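PDB 3IIB: peptidase M28 from Shewanella amazonensis SB2B, which probably acts as a zinc-dependent carboxypeptidase or dipeptidase of family M28, with two zinc ions bound in its active site. Local coordinates for residues Asp129-Ile134 and Gly168-Ser173; Ile254-Asp259 and Ile268-Gly273; Glu263-Ile268 and Asn405-Lys410. All blocks are in the same frame, centred on the assembly; numbering follows the deposited sequence.

Contact 1 comes first along the chain. It closes a loop of 33 residues, including helix 145-163, by pairing strands 131-134 and 168-172. Its segments end well before the other two contacts begin. Contact 2 then closes a short loop of eight residues between the end of strand 247-257 and the start of helix 267-285, at the zinc ions. Contact 3 opens inside that loop, at Glu263, and closes only at 405-410, so contacts 2 and 3 cross. They share Ile268, and their centres lie about 12 Å apart. Contact 3 ties the helix start to the loop before helix 413-432. Contacts 1 and 2 reach the same large sheet, though their centres are about 31 Å apart.

Contact 1: residues Asp129-Ile134 and Gly168-Ser173; sequences DKIAFI and GIIIRS
Ile131-Ile134 and Gly168-Arg172 lie side by side as parallel strands. Helix 145-163 connects them, which makes a beta-alpha-beta crossover unit. Strand 106-113 pairs with the other edge of 131-134, and strand 198-201 with that of 168-172.

Four backbone hydrogen bonds join the two strands. Ala132 N donates to Gly168 O, and Ala132 O accepts from Ile170 N at 2.9 Å. Ile134 repeats the pattern: its N donates to Ile170 O and its O accepts from Arg172 N. The last bond is nearly straight, with 167° at the hydrogen. CA-H...O contacts add to the ladder, the shortest from Phe133 CA to Ile170 O at 3.1 Å.

Apolar contacts follow on both faces of the sheet. On one, Ile131 CG2 meets Ile170 CG1, and Ile170 CD1 reaches Phe133 CD1 at 3.9 Å. Phe133 has CG anti to its own N (chi1 167°), which lays the ring alongside the neighbouring strand. Ile209 of helix 203-213 packs on Phe133 and Ile170. On the other face, the CD1 methyls of Ile134 and Ile169 meet at 3.8 Å. Ile171 CG2 lies 4.0 Å from Ile134 CB. Helix 145-163 covers this face, with Ala161 on Ala132 and Ala158 on Ile169.

The charged end of Arg172 turns to other partners, in salt bridges with Asp135 and Asp207. Back at the Phe133 ring, Ile170 O sits at the edge, in the ring plane, 3.6 Å from CD1.

Contact 2: residues Ile254-Asp259 and Ile268-Gly273; sequences IGAHLD and IDDGAG. With ZN (zinc ion), chain C; ZN (zinc ion), chain B.
The imidazole of His257 has Asp270 CB over one face, 3.5 Å from the ring centroid and 21° off the normal. This is a CH-pi contact. It is offset toward the rim, with CB closest to NE2. At the ring edge, Asp269 OD1 lies 2.9 Å from His257 NE2. They do not share a hydrogen bond, because both bind the same zinc ion. The Asp269 carboxylate stands nearly upright to the ring, with their planes 88° apart.

At the ring's other nitrogen, ND1 makes two weak hydrogen bonds within its own segment, to Asp259 O and Asp259 OD1. These probably help fix the rotation of the imidazole. Asp259 OD2 in turn accepts from Glu304 N.

This is the two-zinc centre of the M28 family, built where strand 247-257 ends and helix 267-285 begins. His257 NE2 binds one zinc ion at 2.2 Å, and Asp269 OD1 binds it too. Asp269 OD2 binds the second at 2.0 Å, so the carboxylate bridges the pair. A water also bridges the two ions. Asp331 completes the protein ligands of the first zinc, and Glu304 and His402 those of the second.

A cis peptide bond precedes Asp270. Its chi1 of -173° swings the carboxylate away from its own N and along the strand, where OD2 accepts from His257 N at 3.3 Å on its anti lone pair. OD1 turns back to a weak bond from Gly273 N. Ala256 CB presses on the Gly273 backbone, 3.3 Å from its C. Another water accepts from Asp270 N and donates to His257 O and Asp259 O.

Contact 3: residues Glu263-Ile268 and Asn405-Lys410; sequences EGTGAI and NDTLDK
With chi1 near -177° the side chain of Asp406 is extended, CG opposite the backbone N, and the carboxylate reaches the first turn of helix 267-285. Ile268 has CG1 between its N and carbonyl carbon (chi1 73°), and this sets CG1 against Asp406 OD1 at 3.3 Å. The same oxygen accepts from Ile268 N at 2.7 Å. That bond is almost straight, 173° at the hydrogen, and uses the syn lone pair. Asp406 OD2 accepts from Asp269 N, so the two carboxylate oxygens grip successive backbone N-H groups.

The backbone carbonyl of Asp406 is also engaged. Its O accepts from Thr265 N at 2.9 Å, with the donor tilted somewhat from the carbonyl plane. Ala267 N adds a weak bond to it at 3.5 Å. Asp406 is the centre of an inverse gamma turn.

Ala267 CB packs on the backbone of Thr407, 3.2 Å from its C. A water links Thr265 OG1 to Leu408 N. Ile268 CG2 lies 4.1 Å from Lys410 CB. The amino end of Lys410 folds back over its own loop and donates to Asn405 O and OD1. It also forms a salt bridge with Asp409 OD2.

Residues of the second subunit border this loop: His178 of that subunit makes hydrogen bonds with Asp409 and Lys410, and its Arg180 with Asn405 and Glu263. The contact is thus part of the dimer interface. It is also second-shell to the two-zinc site, because Asp406 holds the backbone N-H of Asp269 itself, the aspartate that bridges both metals at this helix N terminus.

Contact 1: residues Asp129-Ile134 and Gly168-Ser173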
# COMPACT_ATOMS: atom_id res chain seq x y z
N ASP A 129 -6.88 -4.87 32.62
CA ASP A 129 -6.05 -5.95 32.05
C ASP A 129 -6.24 -6.17 30.54
O ASP A 129 -5.64 -7.09 29.98
CB ASP A 129 -6.30 -7.27 32.77
CG ASP A 129 -6.23 -7.12 34.28
OD1 ASP A 129 -5.21 -6.58 34.75
OD2 ASP A 129 -7.19 -7.53 34.97
N LYS A 130 -7.01 -5.31 29.88
CA LYS A 130 -7.34 -5.52 28.48
C LYS A 130 -6.85 -4.38 27.60
O LYS A 130 -6.45 -3.33 28.07
CB LYS A 130 -8.86 -5.68 28.32
CG LYS A 130 -9.37 -6.98 28.97
CD LYS A 130 -10.85 -7.22 28.75
CE LYS A 130 -11.25 -8.61 29.16
NZ LYS A 130 -12.75 -8.76 29.12
N ILE A 131 -6.90 -4.62 26.31
CA ILE A 131 -6.52 -3.60 25.34
C ILE A 131 -7.79 -3.13 24.63
O ILE A 131 -8.55 -3.96 24.12
CB ILE A 131 -5.50 -4.16 24.35
CG1 ILE A 131 -4.11 -4.28 25.02
CG2 ILE A 131 -5.39 -3.28 23.05
CD1 ILE A 131 -3.04 -5.02 24.18
N ALA A 132 -8.01 -1.83 24.58
CA ALA A 132 -9.15 -1.28 23.83
C ALA A 132 -8.83 -1.34 22.35
O ALA A 132 -7.69 -1.12 21.97
CB ALA A 132 -9.46 0.17 24.26
N PHE A 133 -9.85 -1.61 21.53
CA PHE A 133 -9.77 -1.56 20.06
C PHE A 133 -10.90 -0.67 19.55
O PHE A 133 -12.07 -1.04 19.63
CB PHE A 133 -9.79 -3.00 19.50
CG PHE A 133 -10.01 -3.11 18.00
CD1 PHE A 133 -9.32 -2.28 17.09
CD2 PHE A 133 -10.94 -4.02 17.50
CE1 PHE A 133 -9.56 -2.37 15.71
CE2 PHE A 133 -11.16 -4.14 16.14
CZ PHE A 133 -10.49 -3.31 15.25
N ILE A 134 -10.56 0.52 19.04
CA ILE A 134 -11.53 1.37 18.40
C ILE A 134 -11.51 1.05 16.91
O ILE A 134 -10.46 1.15 16.27
CB ILE A 134 -11.21 2.89 18.57
CG1 ILE A 134 -11.24 3.31 20.04
CG2 ILE A 134 -12.20 3.75 17.67
CD1 ILE A 134 -10.81 4.79 20.34
N GLY A 168 -3.60 -0.80 27.22
CA GLY A 168 -3.17 -0.37 25.90
C GLY A 168 -4.35 -0.07 24.99
O GLY A 168 -5.48 -0.43 25.31
N ILE A 169 -4.07 0.55 23.84
CA ILE A 169 -5.10 0.75 22.84
C ILE A 169 -4.52 0.48 21.46
O ILE A 169 -3.37 0.82 21.16
CB ILE A 169 -5.72 2.13 22.92
CG1 ILE A 169 -6.78 2.33 21.85
CG2 ILE A 169 -4.67 3.27 22.80
CD1 ILE A 169 -7.61 3.61 22.09
N ILE A 170 -5.32 -0.22 20.64
CA ILE A 170 -5.10 -0.23 19.21
C ILE A 170 -6.29 0.40 18.54
O ILE A 170 -7.42 0.20 18.97
CB ILE A 170 -4.86 -1.66 18.62
CG1 ILE A 170 -5.91 -2.64 19.11
CG2 ILE A 170 -3.40 -2.18 18.96
CD1 ILE A 170 -6.03 -3.97 18.23
N ILE A 171 -6.03 1.12 17.45
CA ILE A 171 -7.11 1.68 16.65
C ILE A 171 -7.02 1.21 15.19
O ILE A 171 -5.94 0.97 14.65
CB ILE A 171 -7.16 3.24 16.71
CG1 ILE A 171 -5.99 3.91 15.96
CG2 ILE A 171 -7.36 3.71 18.16
CD1 ILE A 171 -6.15 5.46 15.86
N ARG A 172 -8.17 1.10 14.55
CA ARG A 172 -8.19 1.09 13.10
C ARG A 172 -7.65 2.42 12.62
O ARG A 172 -8.14 3.49 12.99
CB ARG A 172 -9.61 0.92 12.55
CG ARG A 172 -9.70 0.98 11.01
CD ARG A 172 -11.16 0.91 10.53
NE ARG A 172 -11.75 -0.41 10.74
CZ ARG A 172 -11.69 -1.42 9.86
NH1 ARG A 172 -11.09 -1.26 8.66
NH2 ARG A 172 -12.26 -2.58 10.17
N SER A 173 -6.62 2.33 11.77
CA SER A 173 -5.99 3.50 11.18
C SER A 173 -7.02 4.48 10.68
O SER A 173 -8.03 4.08 10.06
CB SER A 173 -5.08 3.10 10.04
OG SER A 173 -3.84 2.58 10.52

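Contact 2: residues Ile254-Asp259 and Ile268-Gly273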
# COMPACT_ATOMS: atom_id res chain seq x y z
N ILE A 254 1.18 33.41 2.69
CA ILE A 254 0.79 32.13 2.12
C ILE A 254 1.73 31.09 2.73
O ILE A 254 2.96 31.26 2.76
CB ILE A 254 0.79 32.14 0.55
CG1 ILE A 254 2.16 32.54 -0.01
CG2 ILE A 254 -0.43 33.03 -0.03
CD1 ILE A 254 2.21 32.45 -1.58
N GLY A 255 1.12 30.06 3.29
CA GLY A 255 1.86 29.14 4.12
C GLY A 255 1.70 27.67 3.79
O GLY A 255 0.82 27.25 3.01
N ALA A 256 2.54 26.88 4.45
CA ALA A 256 2.47 25.42 4.45
C ALA A 256 3.22 25.01 5.70
O ALA A 256 3.87 25.86 6.34
CB ALA A 256 3.17 24.83 3.17
N HIS A 257 3.22 23.72 6.04
CA HIS A 257 4.15 23.26 7.11
C HIS A 257 5.28 22.44 6.53
O HIS A 257 5.06 21.69 5.60
CB HIS A 257 3.45 22.53 8.27
CG HIS A 257 2.74 21.27 7.91
ND1 HIS A 257 3.30 20.03 8.10
CD2 HIS A 257 1.47 21.05 7.48
CE1 HIS A 257 2.44 19.09 7.74
NE2 HIS A 257 1.31 19.69 7.37
N LEU A 258 6.49 22.60 7.09
CA LEU A 258 7.69 21.96 6.60
C LEU A 258 7.90 20.61 7.24
O LEU A 258 8.62 19.75 6.70
CB LEU A 258 8.91 22.86 6.89
CG LEU A 258 10.26 22.42 6.33
CD1 LEU A 258 10.18 22.16 4.81
CD2 LEU A 258 11.34 23.45 6.71
N ASP A 259 7.29 20.41 8.41
CA ASP A 259 7.52 19.15 9.11
C ASP A 259 6.58 18.05 8.56
O ASP A 259 5.61 18.34 7.84
CB ASP A 259 7.32 19.32 10.61
CG ASP A 259 5.84 19.61 11.00
OD1 ASP A 259 5.21 20.51 10.39
OD2 ASP A 259 5.30 18.95 11.92
N ILE A 268 2.79 14.33 0.42
CA ILE A 268 1.57 15.10 0.29
C ILE A 268 1.26 15.86 1.56
O ILE A 268 0.55 16.87 1.54
CB ILE A 268 0.37 14.21 -0.20
CG1 ILE A 268 -0.11 13.29 0.90
CG2 ILE A 268 0.76 13.42 -1.49
CD1 ILE A 268 -1.31 12.43 0.52
N ASP A 269 1.80 15.37 2.69
CA ASP A 269 1.62 16.04 3.96
C ASP A 269 3.00 16.40 4.54
O ASP A 269 3.57 15.61 5.31
CB ASP A 269 0.89 15.14 4.94
CG ASP A 269 0.44 15.87 6.18
OD1 ASP A 269 0.51 17.12 6.19
OD2 ASP A 269 0.02 15.21 7.16
N ASP A 270 3.54 17.56 4.21
CA ASP A 270 2.94 18.57 3.36
C ASP A 270 3.98 19.14 2.40
O ASP A 270 4.05 20.34 2.13
CB ASP A 270 2.32 19.67 4.26
CG ASP A 270 1.52 20.70 3.49
OD1 ASP A 270 0.93 20.34 2.43
OD2 ASP A 270 1.46 21.89 3.98
N GLY A 271 4.80 18.24 1.83
CA GLY A 271 5.74 18.64 0.82
C GLY A 271 5.05 19.31 -0.35
O GLY A 271 5.57 20.27 -0.94
N ALA A 272 3.88 18.82 -0.72
CA ALA A 272 3.13 19.43 -1.79
C ALA A 272 2.80 20.89 -1.48
O ALA A 272 2.93 21.75 -2.32
CB ALA A 272 1.85 18.64 -2.02
N GLY A 273 2.37 21.16 -0.24
CA GLY A 273 2.01 22.52 0.17
C GLY A 273 3.22 23.42 0.19
O GLY A 273 3.15 24.53 -0.32
ZN ZN C . -0.57 18.64 7.11
ZN ZN B . -0.30 15.75 9.09
O HOH W 1 5.76 19.05 5.22
O HOH W 2 -2.40 15.96 9.44
O HOH W 3 -0.69 17.84 8.88
O HOH W 4 -2.76 17.80 6.72

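Contact 3: residues Glu263-Ile268 and Asn405-Lys410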
# COMPACT_ATOMS: atom_id res chain seq x y z
N GLU A 263 7.58 8.12 8.69
CA GLU A 263 7.64 6.79 8.03
C GLU A 263 7.51 6.81 6.51
O GLU A 263 7.88 5.80 5.86
CB GLU A 263 6.62 5.83 8.64
CG GLU A 263 6.77 5.72 10.18
CD GLU A 263 6.16 4.45 10.72
OE1 GLU A 263 4.94 4.35 10.65
OE2 GLU A 263 6.90 3.57 11.23
N GLY A 264 6.97 7.89 5.94
CA GLY A 264 6.98 8.14 4.48
C GLY A 264 8.07 9.14 4.12
O GLY A 264 9.15 9.16 4.74
N THR A 265 7.82 9.97 3.12
CA THR A 265 8.71 11.08 2.86
C THR A 265 7.97 12.43 2.95
O THR A 265 8.42 13.41 2.42
CB THR A 265 9.38 10.97 1.46
OG1 THR A 265 8.34 10.97 0.46
CG2 THR A 265 10.23 9.70 1.36
N GLY A 266 6.79 12.44 3.57
CA GLY A 266 6.04 13.66 3.74
C GLY A 266 5.73 14.35 2.43
O GLY A 266 5.74 15.58 2.36
N ALA A 267 5.44 13.57 1.39
CA ALA A 267 5.23 14.15 0.10
C ALA A 267 3.92 14.93 0.04
O ALA A 267 3.91 16.08 -0.39
CB ALA A 267 5.28 13.09 -1.04
N ILE A 268 2.79 14.33 0.42
CA ILE A 268 1.57 15.10 0.29
C ILE A 268 1.26 15.86 1.56
O ILE A 268 0.55 16.87 1.54
CB ILE A 268 0.37 14.21 -0.20
CG1 ILE A 268 -0.11 13.29 0.90
CG2 ILE A 268 0.76 13.42 -1.49
CD1 ILE A 268 -1.31 12.43 0.52
N ASN A 405 3.35 5.19 2.84
CA ASN A 405 3.01 5.37 1.46
C ASN A 405 2.87 6.83 1.06
O ASN A 405 2.57 7.11 -0.10
CB ASN A 405 1.70 4.63 1.18
CG ASN A 405 1.68 3.92 -0.15
OD1 ASN A 405 2.70 3.78 -0.83
ND2 ASN A 405 0.47 3.45 -0.53
N ASP A 406 3.12 7.78 1.97
CA ASP A 406 3.13 9.22 1.61
C ASP A 406 4.45 9.58 0.93
O ASP A 406 5.41 10.07 1.57
CB ASP A 406 2.86 10.11 2.82
CG ASP A 406 2.80 11.56 2.43
OD1 ASP A 406 2.86 11.79 1.20
OD2 ASP A 406 2.67 12.45 3.30
N THR A 407 4.48 9.29 -0.37
CA THR A 407 5.69 9.38 -1.18
C THR A 407 5.43 10.20 -2.43
O THR A 407 4.28 10.43 -2.81
CB THR A 407 6.24 7.96 -1.55
OG1 THR A 407 5.26 7.23 -2.26
CG2 THR A 407 6.66 7.16 -0.32
N LEU A 408 6.51 10.58 -3.10
CA LEU A 408 6.45 11.57 -4.18
C LEU A 408 5.51 11.14 -5.28
O LEU A 408 4.82 11.98 -5.90
CB LEU A 408 7.87 11.82 -4.72
CG LEU A 408 8.03 12.75 -5.94
CD1 LEU A 408 7.63 14.18 -5.63
CD2 LEU A 408 9.45 12.66 -6.45
N ASP A 409 5.55 9.85 -5.58
CA ASP A 409 4.73 9.27 -6.65
C ASP A 409 3.23 9.37 -6.42
O ASP A 409 2.44 9.03 -7.34
CB ASP A 409 5.13 7.83 -6.85
CG ASP A 409 5.09 7.04 -5.54
OD1 ASP A 409 6.12 7.05 -4.81
OD2 ASP A 409 3.98 6.51 -5.24
N LYS A 410 2.82 9.76 -5.21
CA LYS A 410 1.42 10.02 -4.93
C LYS A 410 0.92 11.38 -5.44
O LYS A 410 -0.28 11.59 -5.47
CB LYS A 410 1.11 9.87 -3.45
CG LYS A 410 1.50 8.47 -2.85
CD LYS A 410 1.03 7.26 -3.71
CE LYS A 410 1.39 5.92 -3.06
NZ LYS A 410 2.83 5.84 -2.70
O HOH W 5 9.20 9.99 -2.00